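PDB 5JWC: NADH dehydrogenase, putative from Plasmodium falciparum, which catalyses the oxidation of NADH as a FAD-dependent type II NADH dehydrogenase, probably passing the electrons on to ubiquinone. Local coordinates for residues 138-143 / 152-157; 60-65 / 156-161. All coordinates share one frame; numbering follows the deposited sequence.

Contact 1 of 2, residues 138-143 / 152-157; sequences AKTNTF and AYFVKD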
loop_
_atom_site.group_PDB
_atom_site.type_symbol
_atom_site.label_atom_id
_atom_site.label_comp_id
_atom_site.label_asym_id
_atom_site.label_seq_id
_atom_site.Cartn_x
_atom_site.Cartn_y
_atom_site.Cartn_z
ATOM N N ALA A 138 4.591 10.401 21.751
ATOM C CA ALA A 138 3.492 11.302 22.032
ATOM C C ALA A 138 2.371 11.094 21.001
ATOM O O ALA A 138 2.505 10.269 20.090
ATOM C CB ALA A 138 3.987 12.741 22.027
ATOM N N LYS A 139 1.256 11.801 21.159
ATOM C CA LYS A 139 0.172 11.695 20.185
ATOM C C LYS A 139 -0.228 13.061 19.660
ATOM O O LYS A 139 0.312 14.095 20.086
ATOM C CB LYS A 139 -1.031 10.942 20.775
ATOM C CG LYS A 139 -1.787 11.590 21.929
ATOM C CD LYS A 139 -2.872 10.595 22.407
ATOM C CE LYS A 139 -3.681 11.096 23.597
ATOM N NZ LYS A 139 -4.142 12.489 23.356
ATOM N N THR A 140 -1.127 13.070 18.683
ATOM C CA THR A 140 -1.509 14.321 18.046
ATOM C C THR A 140 -2.311 15.178 19.028
ATOM O O THR A 140 -3.046 14.656 19.864
ATOM C CB THR A 140 -2.329 14.088 16.745
ATOM O OG1 THR A 140 -1.703 13.074 15.940
ATOM C CG2 THR A 140 -2.431 15.381 15.936
ATOM N N ASN A 141 -2.130 16.487 18.943
ATOM C CA ASN A 141 -2.856 17.428 19.791
ATOM C C ASN A 141 -3.690 18.402 18.964
ATOM O O ASN A 141 -3.153 19.138 18.143
ATOM C CB ASN A 141 -1.887 18.208 20.677
ATOM C CG ASN A 141 -2.599 19.093 21.691
ATOM O OD1 ASN A 141 -3.823 19.027 21.850
ATOM N ND2 ASN A 141 -1.826 19.917 22.397
ATOM N N THR A 142 -4.995 18.404 19.199
ATOM C CA THR A 142 -5.924 19.272 18.473
ATOM C C THR A 142 -6.132 20.627 19.141
ATOM O O THR A 142 -6.889 21.457 18.627
ATOM C CB THR A 142 -7.301 18.635 18.340
ATOM O OG1 THR A 142 -7.923 18.586 19.635
ATOM C CG2 THR A 142 -7.190 17.230 17.766
ATOM N N PHE A 143 -5.502 20.826 20.302
ATOM C CA PHE A 143 -5.718 22.018 21.124
ATOM C C PHE A 143 -7.208 22.205 21.469
ATOM O O PHE A 143 -7.650 23.309 21.757
ATOM C CB PHE A 143 -5.168 23.262 20.414
ATOM C CG PHE A 143 -3.722 23.137 19.998
ATOM C CD1 PHE A 143 -2.787 22.552 20.840
ATOM C CD2 PHE A 143 -3.304 23.579 18.752
ATOM C CE1 PHE A 143 -1.456 22.431 20.454
ATOM C CE2 PHE A 143 -1.974 23.457 18.357
ATOM C CZ PHE A 143 -1.054 22.884 19.210
ATOM N N ALA A 152 -10.021 17.119 10.212
ATOM C CA ALA A 152 -8.649 17.319 9.736
ATOM C C ALA A 152 -7.889 16.000 9.613
ATOM O O ALA A 152 -8.179 15.048 10.338
ATOM C CB ALA A 152 -7.903 18.256 10.661
ATOM N N TYR A 153 -6.910 15.961 8.708
ATOM C CA TYR A 153 -5.995 14.825 8.585
ATOM C C TYR A 153 -4.684 15.119 9.326
ATOM O O TYR A 153 -4.037 16.138 9.061
ATOM C CB TYR A 153 -5.699 14.531 7.109
ATOM C CG TYR A 153 -6.884 13.956 6.369
ATOM C CD1 TYR A 153 -6.936 12.604 6.040
ATOM C CD2 TYR A 153 -7.957 14.759 6.012
ATOM C CE1 TYR A 153 -8.019 12.074 5.380
ATOM C CE2 TYR A 153 -9.045 14.236 5.345
ATOM C CZ TYR A 153 -9.070 12.894 5.031
ATOM O OH TYR A 153 -10.152 12.367 4.376
ATOM N N PHE A 154 -4.291 14.230 10.236
ATOM C CA PHE A 154 -3.022 14.381 10.936
ATOM C C PHE A 154 -1.876 13.823 10.092
ATOM O O PHE A 154 -2.119 13.124 9.106
ATOM C CB PHE A 154 -3.064 13.677 12.291
ATOM C CG PHE A 154 -4.126 14.203 13.214
ATOM C CD1 PHE A 154 -4.553 15.516 13.121
ATOM C CD2 PHE A 154 -4.691 13.386 14.182
ATOM C CE1 PHE A 154 -5.536 16.013 13.972
ATOM C CE2 PHE A 154 -5.674 13.875 15.037
ATOM C CZ PHE A 154 -6.097 15.194 14.927
ATOM N N VAL A 155 -0.636 14.132 10.482
ATOM C CA VAL A 155 0.541 13.637 9.783
ATOM C C VAL A 155 1.529 13.056 10.762
ATOM O O VAL A 155 2.607 13.617 10.948
ATOM C CB VAL A 155 1.286 14.746 8.992
ATOM C CG1 VAL A 155 2.159 14.124 7.896
ATOM C CG2 VAL A 155 0.334 15.697 8.392
ATOM N N LYS A 156 1.197 11.945 11.399
ATOM C CA LYS A 156 2.115 11.467 12.424
ATOM C C LYS A 156 2.704 10.100 12.104
ATOM O O LYS A 156 3.769 9.756 12.613
ATOM C CB LYS A 156 1.434 11.448 13.789
ATOM C CG LYS A 156 2.147 12.358 14.802
ATOM C CD LYS A 156 1.936 11.870 16.215
ATOM C CE LYS A 156 2.657 10.556 16.378
ATOM N NZ LYS A 156 3.227 10.355 17.691
ATOM N N ASP A 157 2.035 9.326 11.253
ATOM C CA ASP A 157 2.528 7.975 10.980
ATOM C C ASP A 157 2.226 7.564 9.538
ATOM O O ASP A 157 1.608 8.313 8.779
ATOM C CB ASP A 157 1.916 6.964 11.972
ATOM C CG ASP A 157 2.885 5.835 12.352
ATOM O OD1 ASP A 157 3.694 5.379 11.495
ATOM O OD2 ASP A 157 2.834 5.410 13.533
#

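Contact 2 of 2, residues 60-65 / 156-161; sequences RNYFTF and KDIDDA. With 4W0 (5-fluoro-3-methyl-2-{4-[4-(trifluoromethoxy)benzyl]phenyl}quinolin-4(1H)-one), chain K.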
loop_
_atom_site.group_PDB
_atom_site.type_symbol
_atom_site.label_atom_id
_atom_site.label_comp_id
_atom_site.label_asym_id
_atom_site.label_seq_id
_atom_site.Cartn_x
_atom_site.Cartn_y
_atom_site.Cartn_z
ATOM N N ARG A 60 2.605 -1.336 17.232
ATOM C CA ARG A 60 3.097 -1.149 15.871
ATOM C C ARG A 60 4.275 -2.082 15.642
ATOM O O ARG A 60 5.316 -1.953 16.307
ATOM C CB ARG A 60 3.522 0.314 15.661
ATOM C CG ARG A 60 3.593 0.794 14.224
ATOM C CD ARG A 60 4.013 2.274 14.171
ATOM N NE ARG A 60 5.407 2.439 14.561
ATOM C CZ ARG A 60 6.001 3.618 14.741
ATOM N NH1 ARG A 60 5.318 4.742 14.553
ATOM N NH2 ARG A 60 7.279 3.668 15.088
ATOM N N ASN A 61 4.143 -3.029 14.716
ATOM C CA ASN A 61 5.221 -4.006 14.569
ATOM C C ASN A 61 6.263 -3.582 13.535
ATOM O O ASN A 61 7.056 -4.392 13.054
ATOM C CB ASN A 61 4.654 -5.398 14.266
ATOM C CG ASN A 61 4.239 -5.563 12.838
ATOM O OD1 ASN A 61 3.738 -4.628 12.219
ATOM N ND2 ASN A 61 4.442 -6.759 12.302
ATOM N N TYR A 62 6.281 -2.293 13.224
ATOM C CA TYR A 62 7.329 -1.735 12.381
ATOM C C TYR A 62 7.815 -0.418 12.987
ATOM O O TYR A 62 7.100 0.204 13.749
ATOM C CB TYR A 62 6.821 -1.520 10.941
ATOM C CG TYR A 62 5.535 -0.721 10.900
ATOM C CD1 TYR A 62 5.555 0.667 10.768
ATOM C CD2 TYR A 62 4.301 -1.346 11.024
ATOM C CE1 TYR A 62 4.404 1.399 10.736
ATOM C CE2 TYR A 62 3.116 -0.606 10.992
ATOM C CZ TYR A 62 3.184 0.768 10.856
ATOM O OH TYR A 62 2.033 1.521 10.843
ATOM N N PHE A 63 9.035 -0.018 12.636
ATOM C CA PHE A 63 9.584 1.300 12.957
ATOM C C PHE A 63 9.238 2.248 11.813
ATOM O O PHE A 63 9.299 1.848 10.652
ATOM C CB PHE A 63 11.106 1.209 13.153
ATOM C CG PHE A 63 11.858 2.514 12.925
ATOM C CD1 PHE A 63 11.924 3.489 13.923
ATOM C CD2 PHE A 63 12.522 2.749 11.714
ATOM C CE1 PHE A 63 12.638 4.680 13.722
ATOM C CE2 PHE A 63 13.224 3.933 11.505
ATOM C CZ PHE A 63 13.285 4.894 12.510
ATOM N N THR A 64 8.880 3.491 12.135
ATOM C CA THR A 64 8.574 4.488 11.108
ATOM C C THR A 64 9.661 5.544 11.015
ATOM O O THR A 64 9.941 6.241 11.999
ATOM C CB THR A 64 7.244 5.191 11.398
ATOM O OG1 THR A 64 6.195 4.215 11.416
ATOM C CG2 THR A 64 6.940 6.295 10.331
ATOM N N PHE A 65 10.269 5.653 9.841
ATOM C CA PHE A 65 11.268 6.687 9.588
ATOM C C PHE A 65 10.548 8.027 9.354
ATOM O O PHE A 65 10.381 8.473 8.213
ATOM C CB PHE A 65 12.161 6.294 8.394
ATOM C CG PHE A 65 13.472 7.053 8.330
ATOM C CD1 PHE A 65 14.603 6.585 8.982
ATOM C CD2 PHE A 65 13.563 8.245 7.609
ATOM C CE1 PHE A 65 15.806 7.301 8.927
ATOM C CE2 PHE A 65 14.759 8.954 7.546
ATOM C CZ PHE A 65 15.881 8.480 8.215
ATOM N N LYS A 156 1.197 11.945 11.399
ATOM C CA LYS A 156 2.115 11.467 12.424
ATOM C C LYS A 156 2.704 10.100 12.104
ATOM O O LYS A 156 3.769 9.756 12.613
ATOM C CB LYS A 156 1.434 11.448 13.789
ATOM C CG LYS A 156 2.147 12.358 14.802
ATOM C CD LYS A 156 1.936 11.870 16.215
ATOM C CE LYS A 156 2.657 10.556 16.378
ATOM N NZ LYS A 156 3.227 10.355 17.691
ATOM N N ASP A 157 2.035 9.326 11.253
ATOM C CA ASP A 157 2.528 7.975 10.980
ATOM C C ASP A 157 2.226 7.564 9.538
ATOM O O ASP A 157 1.608 8.313 8.779
ATOM C CB ASP A 157 1.916 6.964 11.972
ATOM C CG ASP A 157 2.885 5.835 12.352
ATOM O OD1 ASP A 157 3.694 5.379 11.495
ATOM O OD2 ASP A 157 2.834 5.410 13.533
ATOM N N ILE A 158 2.696 6.383 9.161
ATOM C CA ILE A 158 2.531 5.901 7.799
ATOM C C ILE A 158 1.071 5.986 7.341
ATOM O O ILE A 158 0.785 6.506 6.256
ATOM C CB ILE A 158 3.023 4.450 7.677
ATOM C CG1 ILE A 158 4.503 4.363 8.059
ATOM C CG2 ILE A 158 2.792 3.927 6.267
ATOM C CD1 ILE A 158 5.429 5.037 7.078
ATOM N N ASP A 159 0.150 5.480 8.162
ATOM C CA ASP A 159 -1.263 5.441 7.781
ATOM C C ASP A 159 -1.824 6.850 7.528
ATOM O O ASP A 159 -2.585 7.053 6.586
ATOM C CB ASP A 159 -2.097 4.734 8.859
ATOM C CG ASP A 159 -3.574 4.604 8.474
ATOM O OD1 ASP A 159 -4.453 4.996 9.284
ATOM O OD2 ASP A 159 -3.868 4.101 7.368
ATOM N N ASP A 160 -1.435 7.812 8.368
ATOM C CA ASP A 160 -1.850 9.204 8.201
ATOM C C ASP A 160 -1.453 9.738 6.827
ATOM O O ASP A 160 -2.255 10.348 6.127
ATOM C CB ASP A 160 -1.212 10.112 9.259
ATOM C CG ASP A 160 -1.639 9.780 10.677
ATOM O OD1 ASP A 160 -2.672 9.112 10.864
ATOM O OD2 ASP A 160 -0.939 10.223 11.608
ATOM N N ALA A 161 -0.197 9.531 6.453
ATOM C CA ALA A 161 0.308 10.081 5.195
ATOM C C ALA A 161 -0.416 9.474 3.996
ATOM O O ALA A 161 -0.728 10.166 3.029
ATOM C CB ALA A 161 1.797 9.853 5.081
HETATM C C1 4W0 K . 2.330 -6.948 -1.521
HETATM C C2 4W0 K . 1.858 -5.989 -0.612
HETATM C C3 4W0 K . 2.742 -5.002 -0.140
HETATM C C4 4W0 K . 4.093 -4.939 -0.552
HETATM C C5 4W0 K . 4.547 -5.899 -1.458
HETATM C C6 4W0 K . 3.685 -6.893 -1.940
HETATM O O1 4W0 K . -1.630 0.956 9.606
HETATM C C7 4W0 K . 5.029 -3.874 -0.026
HETATM C C8 4W0 K . 4.511 -2.886 0.907
HETATM C C9 4W0 K . 3.093 -3.001 1.327
HETATM C C10 4W0 K . 2.382 -2.037 2.208
HETATM C C11 4W0 K . 2.349 -0.734 1.717
HETATM C C12 4W0 K . 1.701 0.246 2.429
HETATM C C13 4W0 K . 1.061 -0.120 3.587
HETATM C C14 4W0 K . 1.046 -1.425 4.066
HETATM C C15 4W0 K . 1.713 -2.401 3.355
HETATM O O2 4W0 K . 6.202 -3.814 -0.365
HETATM N N 4W0 K . 2.225 -4.005 0.803
HETATM C C16 4W0 K . 0.349 1.003 4.263
HETATM C C17 4W0 K . -0.135 0.939 5.678
HETATM C C18 4W0 K . 0.739 0.750 6.737
HETATM C C19 4W0 K . 0.246 0.756 8.035
HETATM C C20 4W0 K . -1.109 0.958 8.279
HETATM C C21 4W0 K . -1.970 1.170 7.201
HETATM C C22 4W0 K . -1.485 1.166 5.903
HETATM C C23 4W0 K . 5.438 -1.802 1.419
HETATM F F1 4W0 K . 5.808 -5.866 -1.855
HETATM C C24 4W0 K . -1.582 -0.201 10.447
HETATM F F2 4W0 K . -1.459 -1.275 9.650
HETATM F F3 4W0 K . -2.715 -0.324 11.169
HETATM F F4 4W0 K . -0.595 -0.094 11.375
HETATM O O HOH W 1 0.764 4.019 10.467
#

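Contact 1 of 2, residues 138-143 / 152-157
Thr140 sets its methyl squarely on the ring of Phe154: CG2 stands 3.3 Å from the centroid of that ring and 9° off its normal, a CH-pi contact over the face. The methyl reaches the ring because Thr140 carries it opposite the backbone N, with the hydroxyl turned beside that N (chi1 -46°). Phe154, its CG opposite the carbonyl carbon, offers the face to meet it, and Thr140 OG1 stands on the same side, displaced past the rim, 3.5 Å from Phe154 CD2. A second methyl, Thr142 CG2, comes in at a slant to the far end of the ring, 3.7 Å from Phe154 CZ. Asn141 to Phe143 form an Asx turn round Thr142, Asn141 OD1 accepting from Phe143 N at 2.9 Å.

Lys156 works at the other end of the contact. Its chain passes Thr140 with CD 3.8 Å from Thr140 OG1, then bends at chi3 (68°) and again at chi4 to bring the ammonium group to the backbone of Ala138. There NZ donates to Ala138 O from above the carbonyl plane; the modelled separation is short, so its exact length is doubtful. A magnesium ion is bound at Ala138 and Lys156.

Strand 138-140, paired with strand 299-301, is thus joined to the short edge strand 153-154, which runs beside strand 292-295; Val155, which follows strand 153-154, touches FAD. Chemically the contact is divided, dispersion and CH-pi packing round Phe154 giving way to a polar grip by Lys156 on a main-chain carbonyl, an oxygen that the ammonium group of Lys156 would probably polarise.

Contact 2 of 2, residues 60-65 / 156-161
Arg60 and Asp157 meet from opposite directions, carboxylate and guanidinium planes 85° apart, so that a single pair of atoms carries the salt bridge: Arg60 NH1 to Asp157 OD2, 2.8 Å. OD2 lies at the guanidinium edge, close to its plane. The other oxygen, Asp157 OD1, takes the hydroxyl of Thr64 on its syn side, OG1 to OD1 2.8 Å, and the backbone N of Ile158 on its anti lone pair, which holds the carboxylate against rotation. Thr64 OG1 also sits 3.3 Å above one face of the Arg60 guanidinium, whose NE donates to Tyr62 O at 2.9 Å.

Tyr62 has its CG between backbone N and carbonyl carbon (chi1 52°), placing one ring face against Arg60 CG and letting CE1 approach Ile158 CG1 at 4.0 Å. A water bridges Tyr62 OH and Asp159 N. Ile158 CG1 and CD1 run antiparallel alongside Thr64 OG1 and CG2, while Ile158 CG2 turns to the inhibitor, 3.8 Å from C18 of 4W0; Tyr62 OH lies 3.1 Å from F4 of 4W0. With Arg60 touching FAD and Tyr62, Ile158 and Asp159 lining the trifluoromethoxyphenyl end of 4W0, this strand-to-helix joint forms part of an inhibitor pocket in a pyridine nucleotide-disulphide oxidoreductase-type fold.

From the N terminus, residues 60-65 come first, just after strand 53-57 of the sheet of the FAD-binding part. The chain then runs through 90 residues, among them helix 69-74 and strands 99-109, 114-118 and 124-128, before returning at 156-161, where contact 2 closes this long loop. Contact 1 closes a much shorter one, eight residues holding helix 148-151, and lies within that span; both loops end on the same stretch, sharing Lys156 and Asp157. Contact 1 ties strand 138-140 to edge strand 153-154 of the parallel sheet, while contact 2 ties the start of helix 158-174 to strand 62-64. Phe154 packing on Asp160 joins the two.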